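Local coordinates for GP37 (Pseudomonas phage phikz, PDB 5FT0), which inhibits the host RNA degradosome, probably by binding its ribonuclease RNase E and so sparing RNA from degradation during phage infection, at residues Ser148-Phe153 with Ala197-Gln202; Arg206-Phe211 with Lys228-Asn233. All coordinates share one frame; numbering follows the deposited sequence.

Contact 1 (Ser148-Phe153 with Ala197-Gln202); sequences SYQGIF and AVEMYQ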
ATOM      1  N   SER A 148       0.239  27.457   6.692  1.00 45.34           N
ATOM      2  CA  SER A 148       0.321  28.890   6.424  1.00 45.09           C
ATOM      3  C   SER A 148      -0.104  29.700   7.643  1.00 48.13           C
ATOM      4  O   SER A 148       0.637  30.573   8.110  1.00 48.23           O
ATOM      5  CB  SER A 148      -0.542  29.245   5.212  1.00 40.85           C
ATOM      6  OG  SER A 148      -0.110  28.544   4.057  1.00 40.43           O
ATOM      7  N   TYR A 149      -1.293  29.423   8.170  1.00 42.55           N
ATOM      8  CA  TYR A 149      -1.808  30.129   9.335  1.00 48.87           C
ATOM      9  C   TYR A 149      -2.917  29.294   9.958  1.00 49.16           C
ATOM     10  O   TYR A 149      -3.376  28.303   9.383  1.00 40.13           O
ATOM     11  CB  TYR A 149      -2.313  31.527   8.962  1.00 42.27           C
ATOM     12  CG  TYR A 149      -3.349  31.528   7.862  1.00 41.94           C
ATOM     13  CD1 TYR A 149      -2.969  31.570   6.526  1.00 49.10           C
ATOM     14  CD2 TYR A 149      -4.706  31.487   8.156  1.00 47.53           C
ATOM     15  CE1 TYR A 149      -3.910  31.569   5.514  1.00 53.29           C
ATOM     16  CE2 TYR A 149      -5.658  31.487   7.150  1.00 47.72           C
ATOM     17  CZ  TYR A 149      -5.252  31.527   5.831  1.00 55.66           C
ATOM     18  OH  TYR A 149      -6.189  31.526   4.823  1.00 56.58           O
ATOM     19  N   GLN A 150      -3.343  29.707  11.147  1.00 48.72           N
ATOM     20  CA  GLN A 150      -4.478  29.103  11.827  1.00 40.70           C
ATOM     21  C   GLN A 150      -5.713  29.982  11.680  1.00 47.59           C
ATOM     22  O   GLN A 150      -5.617  31.198  11.490  1.00 56.16           O
ATOM     23  CB  GLN A 150      -4.187  28.890  13.313  1.00 41.25           C
ATOM     24  CG  GLN A 150      -3.287  27.713  13.631  1.00 43.95           C
ATOM     25  CD  GLN A 150      -3.565  27.143  15.011  1.00 49.65           C
ATOM     26  OE1 GLN A 150      -2.736  27.238  15.915  1.00 55.86           O
ATOM     27  NE2 GLN A 150      -4.743  26.553  15.179  1.00 51.00           N
ATOM     28  N   GLY A 151      -6.879  29.352  11.771  1.00 47.64           N
ATOM     29  CA  GLY A 151      -8.139  30.071  11.782  1.00 50.92           C
ATOM     30  C   GLY A 151      -8.969  29.681  12.987  1.00 56.34           C
ATOM     31  O   GLY A 151      -8.499  28.925  13.842  1.00 58.01           O
ATOM     32  N   ILE A 152     -10.196  30.185  13.081  1.00 57.23           N
ATOM     33  CA  ILE A 152     -11.110  29.832  14.161  1.00 63.34           C
ATOM     34  C   ILE A 152     -12.319  29.140  13.547  1.00 65.95           C
ATOM     35  O   ILE A 152     -12.982  29.704  12.665  1.00 64.40           O
ATOM     36  CB  ILE A 152     -11.532  31.061  14.981  1.00 68.99           C
ATOM     37  CG1 ILE A 152     -10.300  31.826  15.475  1.00 71.44           C
ATOM     38  CG2 ILE A 152     -12.439  30.649  16.139  1.00 63.41           C
ATOM     39  CD1 ILE A 152      -9.695  31.280  16.757  1.00 62.01           C
ATOM     40  N   PHE A 153     -12.592  27.920  14.000  1.00 61.71           N
ATOM     41  CA  PHE A 153     -13.702  27.115  13.510  1.00 57.30           C
ATOM     42  C   PHE A 153     -14.750  26.991  14.608  1.00 60.65           C
ATOM     43  O   PHE A 153     -14.413  26.698  15.760  1.00 61.08           O
ATOM     44  CB  PHE A 153     -13.217  25.730  13.072  1.00 51.97           C
ATOM     45  CG  PHE A 153     -14.251  24.924  12.334  1.00 44.99           C
ATOM     46  CD1 PHE A 153     -14.371  25.017  10.957  1.00 41.56           C
ATOM     47  CD2 PHE A 153     -15.096  24.068  13.019  1.00 46.47           C
ATOM     48  CE1 PHE A 153     -15.320  24.271  10.277  1.00 43.65           C
ATOM     49  CE2 PHE A 153     -16.046  23.323  12.348  1.00 43.95           C
ATOM     50  CZ  PHE A 153     -16.159  23.423  10.973  1.00 42.93           C
ATOM     51  N   ALA A 197     -11.321  20.116  22.001  1.00 39.92           N
ATOM     52  CA  ALA A 197     -10.394  20.985  21.291  1.00 35.13           C
ATOM     53  C   ALA A 197     -10.756  21.010  19.813  1.00 33.75           C
ATOM     54  O   ALA A 197     -10.953  19.957  19.197  1.00 34.89           O
ATOM     55  CB  ALA A 197      -8.950  20.516  21.478  1.00 32.56           C
ATOM     56  N   VAL A 198     -10.859  22.212  19.256  1.00 35.95           N
ATOM     57  CA  VAL A 198     -11.094  22.408  17.830  1.00 36.41           C
ATOM     58  C   VAL A 198     -10.006  23.335  17.314  1.00 36.88           C
ATOM     59  O   VAL A 198      -9.848  24.451  17.820  1.00 37.25           O
ATOM     60  CB  VAL A 198     -12.486  22.994  17.541  1.00 35.61           C
ATOM     61  CG1 VAL A 198     -12.741  23.025  16.038  1.00 36.74           C
ATOM     62  CG2 VAL A 198     -13.566  22.196  18.260  1.00 33.37           C
ATOM     63  N   GLU A 199      -9.254  22.878  16.318  1.00 40.32           N
ATOM     64  CA  GLU A 199      -8.168  23.671  15.762  1.00 35.58           C
ATOM     65  C   GLU A 199      -8.180  23.555  14.247  1.00 39.18           C
ATOM     66  O   GLU A 199      -8.159  22.447  13.703  1.00 37.12           O
ATOM     67  CB  GLU A 199      -6.817  23.229  16.335  1.00 32.15           C
ATOM     68  CG  GLU A 199      -6.522  23.867  17.689  1.00 47.54           C
ATOM     69  CD  GLU A 199      -5.407  23.174  18.446  1.00 57.43           C
ATOM     70  OE1 GLU A 199      -4.516  22.586  17.796  1.00 53.56           O
ATOM     71  OE2 GLU A 199      -5.427  23.214  19.696  1.00 60.67           O
HETATM   72  N   MSE A 200      -8.234  24.700  13.577  1.00 41.09           N
HETATM   73  CA  MSE A 200      -8.236  24.747  12.123  1.00 35.90           C
HETATM   74  C   MSE A 200      -6.889  25.237  11.612  1.00 40.73           C
HETATM   75  O   MSE A 200      -6.332  26.205  12.126  1.00 35.96           O
HETATM   76  CB  MSE A 200      -9.361  25.647  11.613  1.00 41.25           C
HETATM   77  CG  MSE A 200      -9.285  25.950  10.122  1.00 52.85           C
HETATM   78 SE   MSE A 200     -10.931  26.715   9.400  1.00 93.38          SE
HETATM   79  CE  MSE A 200     -11.013  28.343  10.458  1.00 55.08           C
ATOM     80  N   TYR A 201      -6.359  24.549  10.602  1.00 36.30           N
ATOM     81  CA  TYR A 201      -5.076  24.897  10.013  1.00 34.39           C
ATOM     82  C   TYR A 201      -5.262  25.110   8.523  1.00 38.98           C
ATOM     83  O   TYR A 201      -5.884  24.282   7.846  1.00 34.21           O
ATOM     84  CB  TYR A 201      -4.032  23.808  10.272  1.00 33.22           C
ATOM     85  CG  TYR A 201      -3.745  23.602  11.739  1.00 36.99           C
ATOM     86  CD1 TYR A 201      -2.778  24.361  12.388  1.00 34.74           C
ATOM     87  CD2 TYR A 201      -4.446  22.661  12.478  1.00 27.24           C
ATOM     88  CE1 TYR A 201      -2.512  24.181  13.731  1.00 37.78           C
ATOM     89  CE2 TYR A 201      -4.187  22.474  13.825  1.00 40.97           C
ATOM     90  CZ  TYR A 201      -3.220  23.237  14.445  1.00 33.93           C
ATOM     91  OH  TYR A 201      -2.956  23.058  15.781  1.00 43.24           O
ATOM     92  N   GLN A 202      -4.731  26.218   8.017  1.00 36.59           N
ATOM     93  CA  GLN A 202      -4.790  26.538   6.600  1.00 36.93           C
ATOM     94  C   GLN A 202      -3.426  26.277   5.982  1.00 38.57           C
ATOM     95  O   GLN A 202      -2.419  26.843   6.421  1.00 35.86           O
ATOM     96  CB  GLN A 202      -5.210  27.990   6.372  1.00 38.48           C
ATOM     97  CG  GLN A 202      -5.391  28.337   4.901  1.00 40.06           C
ATOM     98  CD  GLN A 202      -6.539  27.580   4.268  1.00 49.52           C
ATOM     99  OE1 GLN A 202      -7.579  27.371   4.898  1.00 49.92           O
ATOM    100  NE2 GLN A 202      -6.355  27.153   3.023  1.00 44.56           N
TER
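Met200, a selenomethionine here, reaches from strand 197-202 to Ile152 and Phe153. Its chain runs extended as far as SE and bends there (chi3 61°), which brings CE within 3.3 Å of Ile152 O. SE lies at the edge of the Phe153 ring, 5.5 Å from its centroid, in a Met-aromatic contact, while Phe153 itself leans on Val198 and on helix 158-187. On the same face of the sheet, Gln202 lies alongside Tyr149. Its CB sits over the ring, 3.7 Å from the centroid, as a CH-pi contact, and CG continues to the phenol end, 3.3 Å from Tyr149 OH; the amide then turns away, OE1 probably bonding Thr207 OG1. On the opposite face Gln150 lays its amide over the Tyr201 ring, the planes 20° apart, with CD 3.4 Å from Tyr201 CE1; NE2 adds a weak bond to Met200 O. Helix 140-146 packs against this pair. Gln202 N bonds Tyr149 O (2.8 Å) and Gly151 N bonds Met200 O; Gln202 O in turn receives Ser148 N at 2.7 Å and, weakly, Tyr149 N, forming a classic beta bulge on the outermost strand, within this chain, of an antiparallel sheet.

Contact 2 (Arg206-Phe211 with Lys228-Asn233); sequences RTEVYF and KIVRYN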
ATOM      1  N   ARG A 206      -4.855  23.201   1.089  1.00 36.72           N
ATOM      2  CA  ARG A 206      -5.936  22.515   1.791  1.00 34.14           C
ATOM      3  C   ARG A 206      -6.184  23.178   3.137  1.00 34.01           C
ATOM      4  O   ARG A 206      -5.353  23.940   3.641  1.00 35.27           O
ATOM      5  CB  ARG A 206      -5.612  21.031   1.999  1.00 29.17           C
ATOM      6  CG  ARG A 206      -4.497  20.804   3.004  1.00 37.65           C
ATOM      7  CD  ARG A 206      -3.893  19.415   2.889  1.00 35.63           C
ATOM      8  NE  ARG A 206      -2.961  19.157   3.981  1.00 37.82           N
ATOM      9  CZ  ARG A 206      -1.693  19.554   3.995  1.00 38.13           C
ATOM     10  NH1 ARG A 206      -1.194  20.228   2.970  1.00 32.22           N
ATOM     11  NH2 ARG A 206      -0.922  19.274   5.037  1.00 36.27           N
ATOM     12  N   THR A 207      -7.342  22.862   3.716  1.00 34.08           N
ATOM     13  CA  THR A 207      -7.688  23.233   5.081  1.00 36.33           C
ATOM     14  C   THR A 207      -7.930  21.962   5.883  1.00 34.13           C
ATOM     15  O   THR A 207      -8.660  21.073   5.433  1.00 34.38           O
ATOM     16  CB  THR A 207      -8.936  24.121   5.129  1.00 37.63           C
ATOM     17  OG1 THR A 207      -8.711  25.317   4.374  1.00 35.58           O
ATOM     18  CG2 THR A 207      -9.273  24.490   6.572  1.00 40.31           C
ATOM     19  N   GLU A 208      -7.320  21.878   7.062  1.00 35.43           N
ATOM     20  CA  GLU A 208      -7.503  20.747   7.961  1.00 36.99           C
ATOM     21  C   GLU A 208      -8.070  21.245   9.282  1.00 35.32           C
ATOM     22  O   GLU A 208      -7.518  22.166   9.894  1.00 34.84           O
ATOM     23  CB  GLU A 208      -6.182  20.001   8.190  1.00 34.41           C
ATOM     24  CG  GLU A 208      -5.601  19.386   6.925  1.00 33.51           C
ATOM     25  CD  GLU A 208      -4.293  18.655   7.170  1.00 42.22           C
ATOM     26  OE1 GLU A 208      -3.749  18.757   8.290  1.00 41.44           O
ATOM     27  OE2 GLU A 208      -3.812  17.972   6.239  1.00 47.41           O
ATOM     28  N   VAL A 209      -9.173  20.642   9.715  1.00 30.97           N
ATOM     29  CA  VAL A 209      -9.801  20.960  10.991  1.00 35.57           C
ATOM     30  C   VAL A 209      -9.716  19.721  11.872  1.00 32.37           C
ATOM     31  O   VAL A 209     -10.142  18.631  11.469  1.00 32.33           O
ATOM     32  CB  VAL A 209     -11.257  21.419  10.815  1.00 37.77           C
ATOM     33  CG1 VAL A 209     -11.846  21.821  12.155  1.00 35.45           C
ATOM     34  CG2 VAL A 209     -11.334  22.577   9.831  1.00 36.50           C
ATOM     35  N   TYR A 210      -9.164  19.886  13.068  1.00 29.28           N
ATOM     36  CA  TYR A 210      -8.981  18.793  14.012  1.00 29.95           C
ATOM     37  C   TYR A 210      -9.958  18.949  15.166  1.00 29.17           C
ATOM     38  O   TYR A 210     -10.023  20.012  15.792  1.00 34.15           O
ATOM     39  CB  TYR A 210      -7.544  18.759  14.538  1.00 29.46           C
ATOM     40  CG  TYR A 210      -6.517  18.384  13.494  1.00 33.23           C
ATOM     41  CD1 TYR A 210      -6.102  19.301  12.536  1.00 33.62           C
ATOM     42  CD2 TYR A 210      -5.953  17.115  13.474  1.00 28.77           C
ATOM     43  CE1 TYR A 210      -5.164  18.962  11.579  1.00 31.48           C
ATOM     44  CE2 TYR A 210      -5.011  16.766  12.522  1.00 31.51           C
ATOM     45  CZ  TYR A 210      -4.621  17.696  11.576  1.00 32.43           C
ATOM     46  OH  TYR A 210      -3.684  17.358  10.626  1.00 33.07           O
ATOM     47  N   PHE A 211     -10.713  17.890  15.443  1.00 26.49           N
ATOM     48  CA  PHE A 211     -11.619  17.827  16.585  1.00 28.98           C
ATOM     49  C   PHE A 211     -11.068  16.788  17.552  1.00 24.51           C
ATOM     50  O   PHE A 211     -11.142  15.585  17.283  1.00 28.85           O
ATOM     51  CB  PHE A 211     -13.040  17.467  16.149  1.00 25.36           C
ATOM     52  CG  PHE A 211     -13.595  18.356  15.069  1.00 31.42           C
ATOM     53  CD1 PHE A 211     -13.355  18.083  13.732  1.00 31.70           C
ATOM     54  CD2 PHE A 211     -14.367  19.459  15.393  1.00 37.73           C
ATOM     55  CE1 PHE A 211     -13.869  18.897  12.742  1.00 36.29           C
ATOM     56  CE2 PHE A 211     -14.883  20.275  14.406  1.00 32.01           C
ATOM     57  CZ  PHE A 211     -14.634  19.994  13.079  1.00 37.36           C
ATOM     58  N   LYS A 228     -10.139  14.218  12.051  1.00 28.06           N
ATOM     59  CA  LYS A 228      -9.586  15.199  11.127  1.00 27.44           C
ATOM     60  C   LYS A 228     -10.459  15.262   9.886  1.00 30.68           C
ATOM     61  O   LYS A 228     -10.816  14.224   9.320  1.00 31.67           O
ATOM     62  CB  LYS A 228      -8.148  14.856  10.733  1.00 29.24           C
ATOM     63  CG  LYS A 228      -7.541  15.865   9.759  1.00 32.74           C
ATOM     64  CD  LYS A 228      -6.106  15.523   9.387  1.00 38.37           C
ATOM     65  CE  LYS A 228      -6.037  14.361   8.422  1.00 42.07           C
ATOM     66  NZ  LYS A 228      -4.634  14.082   8.004  1.00 48.50           N
ATOM     67  N   ILE A 229     -10.806  16.477   9.473  1.00 29.10           N
ATOM     68  CA  ILE A 229     -11.564  16.716   8.253  1.00 26.03           C
ATOM     69  C   ILE A 229     -10.733  17.623   7.358  1.00 33.05           C
ATOM     70  O   ILE A 229     -10.179  18.626   7.824  1.00 32.93           O
ATOM     71  CB  ILE A 229     -12.940  17.336   8.552  1.00 33.03           C
ATOM     72  CG1 ILE A 229     -13.717  16.435   9.513  1.00 28.05           C
ATOM     73  CG2 ILE A 229     -13.726  17.536   7.263  1.00 34.63           C
ATOM     74  CD1 ILE A 229     -15.036  17.010   9.952  1.00 34.00           C
ATOM     75  N   VAL A 230     -10.640  17.267   6.080  1.00 29.42           N
ATOM     76  CA  VAL A 230      -9.797  17.973   5.123  1.00 33.25           C
ATOM     77  C   VAL A 230     -10.678  18.549   4.025  1.00 37.39           C
ATOM     78  O   VAL A 230     -11.488  17.829   3.429  1.00 35.89           O
ATOM     79  CB  VAL A 230      -8.722  17.051   4.519  1.00 37.49           C
ATOM     80  CG1 VAL A 230      -7.801  17.843   3.594  1.00 30.58           C
ATOM     81  CG2 VAL A 230      -7.927  16.368   5.620  1.00 35.43           C
ATOM     82  N   ARG A 231     -10.521  19.842   3.764  1.00 34.51           N
ATOM     83  CA  ARG A 231     -11.061  20.477   2.570  1.00 35.23           C
ATOM     84  C   ARG A 231      -9.899  20.850   1.665  1.00 36.36           C
ATOM     85  O   ARG A 231      -8.949  21.503   2.108  1.00 33.29           O
ATOM     86  CB  ARG A 231     -11.877  21.723   2.908  1.00 41.27           C
ATOM     87  CG  ARG A 231     -12.524  22.364   1.687  1.00 42.46           C
ATOM     88  CD  ARG A 231     -12.782  23.839   1.918  1.00 53.61           C
ATOM     89  NE  ARG A 231     -13.746  24.388   0.968  1.00 59.20           N
ATOM     90  CZ  ARG A 231     -13.417  25.062  -0.131  1.00 60.22           C
ATOM     91  NH1 ARG A 231     -12.142  25.277  -0.427  1.00 52.38           N
ATOM     92  NH2 ARG A 231     -14.366  25.524  -0.933  1.00 64.16           N
ATOM     93  N   TYR A 232      -9.969  20.427   0.409  1.00 32.98           N
ATOM     94  CA  TYR A 232      -8.898  20.690  -0.534  1.00 39.04           C
ATOM     95  C   TYR A 232      -9.153  22.017  -1.251  1.00 44.63           C
ATOM     96  O   TYR A 232     -10.156  22.694  -1.015  1.00 45.60           O
ATOM     97  CB  TYR A 232      -8.756  19.505  -1.486  1.00 35.79           C
ATOM     98  CG  TYR A 232      -8.367  18.238  -0.751  1.00 37.21           C
ATOM     99  CD1 TYR A 232      -7.049  18.011  -0.371  1.00 31.42           C
ATOM    100  CD2 TYR A 232      -9.321  17.287  -0.407  1.00 36.32           C
ATOM    101  CE1 TYR A 232      -6.688  16.867   0.313  1.00 34.86           C
ATOM    102  CE2 TYR A 232      -8.969  16.136   0.277  1.00 27.83           C
ATOM    103  CZ  TYR A 232      -7.652  15.933   0.635  1.00 34.73           C
ATOM    104  OH  TYR A 232      -7.293  14.794   1.317  1.00 35.32           O
ATOM    105  N   ASN A 233      -8.222  22.401  -2.133  1.00 43.43           N
ATOM    106  CA  ASN A 233      -8.235  23.752  -2.694  1.00 52.05           C
ATOM    107  C   ASN A 233      -9.557  24.082  -3.381  1.00 49.72           C
ATOM    108  O   ASN A 233      -9.978  25.244  -3.381  1.00 54.09           O
ATOM    109  CB  ASN A 233      -7.064  23.933  -3.662  1.00 50.24           C
ATOM    110  CG  ASN A 233      -7.009  22.852  -4.723  1.00 61.44           C
ATOM    111  OD1 ASN A 233      -7.226  21.672  -4.438  1.00 62.68           O
ATOM    112  ND2 ASN A 233      -6.718  23.251  -5.957  1.00 55.34           N
TER
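Four backbone hydrogen bonds join Thr207 to Arg231 and Val209 to Ile229, each pair giving and receiving one. The shortest runs from Thr207 N to Arg231 O, 2.6 Å. At the non-hydrogen-bonded pair between them, CA-H...O contacts accompany the closer approach of the strands, such as Val230 CA to Thr207 O at 3.3 Å.

Apolar contacts follow on both faces. Lys228 lies alongside Tyr210 with its CG over one ring face, 4.0 Å from the centroid, a CH-pi contact. Extended through chi1 and chi2, the chain brings CD to 3.3 Å from Tyr210 OH; the bend at chi3 (75°) then turns CE and NZ off the phenol. Arg206 CB and Glu208 CG flank Val230, touching CG1 and CG2 respectively, and Val230 CG1 also rests over the Tyr232 ring. On the other face Ile229 CD1 meets Phe211 CE1 at 3.6 Å, under helix 158-187, which also packs on Val209. Arg206, Lys228 and Tyr232 also pack against His252, Arg254 and Leu249 of the second subunit, respectively. These residues form part of the long antiparallel hairpin of strands 206-217 and 220-232, in the middle of an antiparallel sheet.

The polar contacts centre on the buried carboxylate of Glu208. Arg206 NE gives OE2 a straight bond of 2.7 Å, part of a salt bridge; the acceptor lies in the guanidinium plane, although the donor stands 52° out of the carboxylate plane. Tyr210 OH donates to OE1 at 2.7 Å, again from above that plane, so each oxygen is gripped by a residue two positions away along the strand. Lys228 NZ stays beyond salt-bridge range of Glu208 OE2 and pairs with Glu129 instead, yet its charge probably adds to the carboxylate's stabilisation.

In the fold
Contact 1 comes first along the chain and closes before contact 2 opens; their centres lie 9 Å apart in one antiparallel sheet. Strands 149-151, 197-202, 206-217 and 220-232 are consecutive across it, so contact 1 forms the sheet's edge within the chain and contact 2 lies farther in. Strands 197-202 and 206-217 tie the two together, with Tyr201 N probably hydrogen-bonded to Glu208 O. Phe153 and Phe211 also touch, below helix 158-187, which the chain forms between the two segments of contact 1. The sheet therefore passes from a surface-lying edge at contact 1 to a buried part at contact 2, where the second subunit packs alongside.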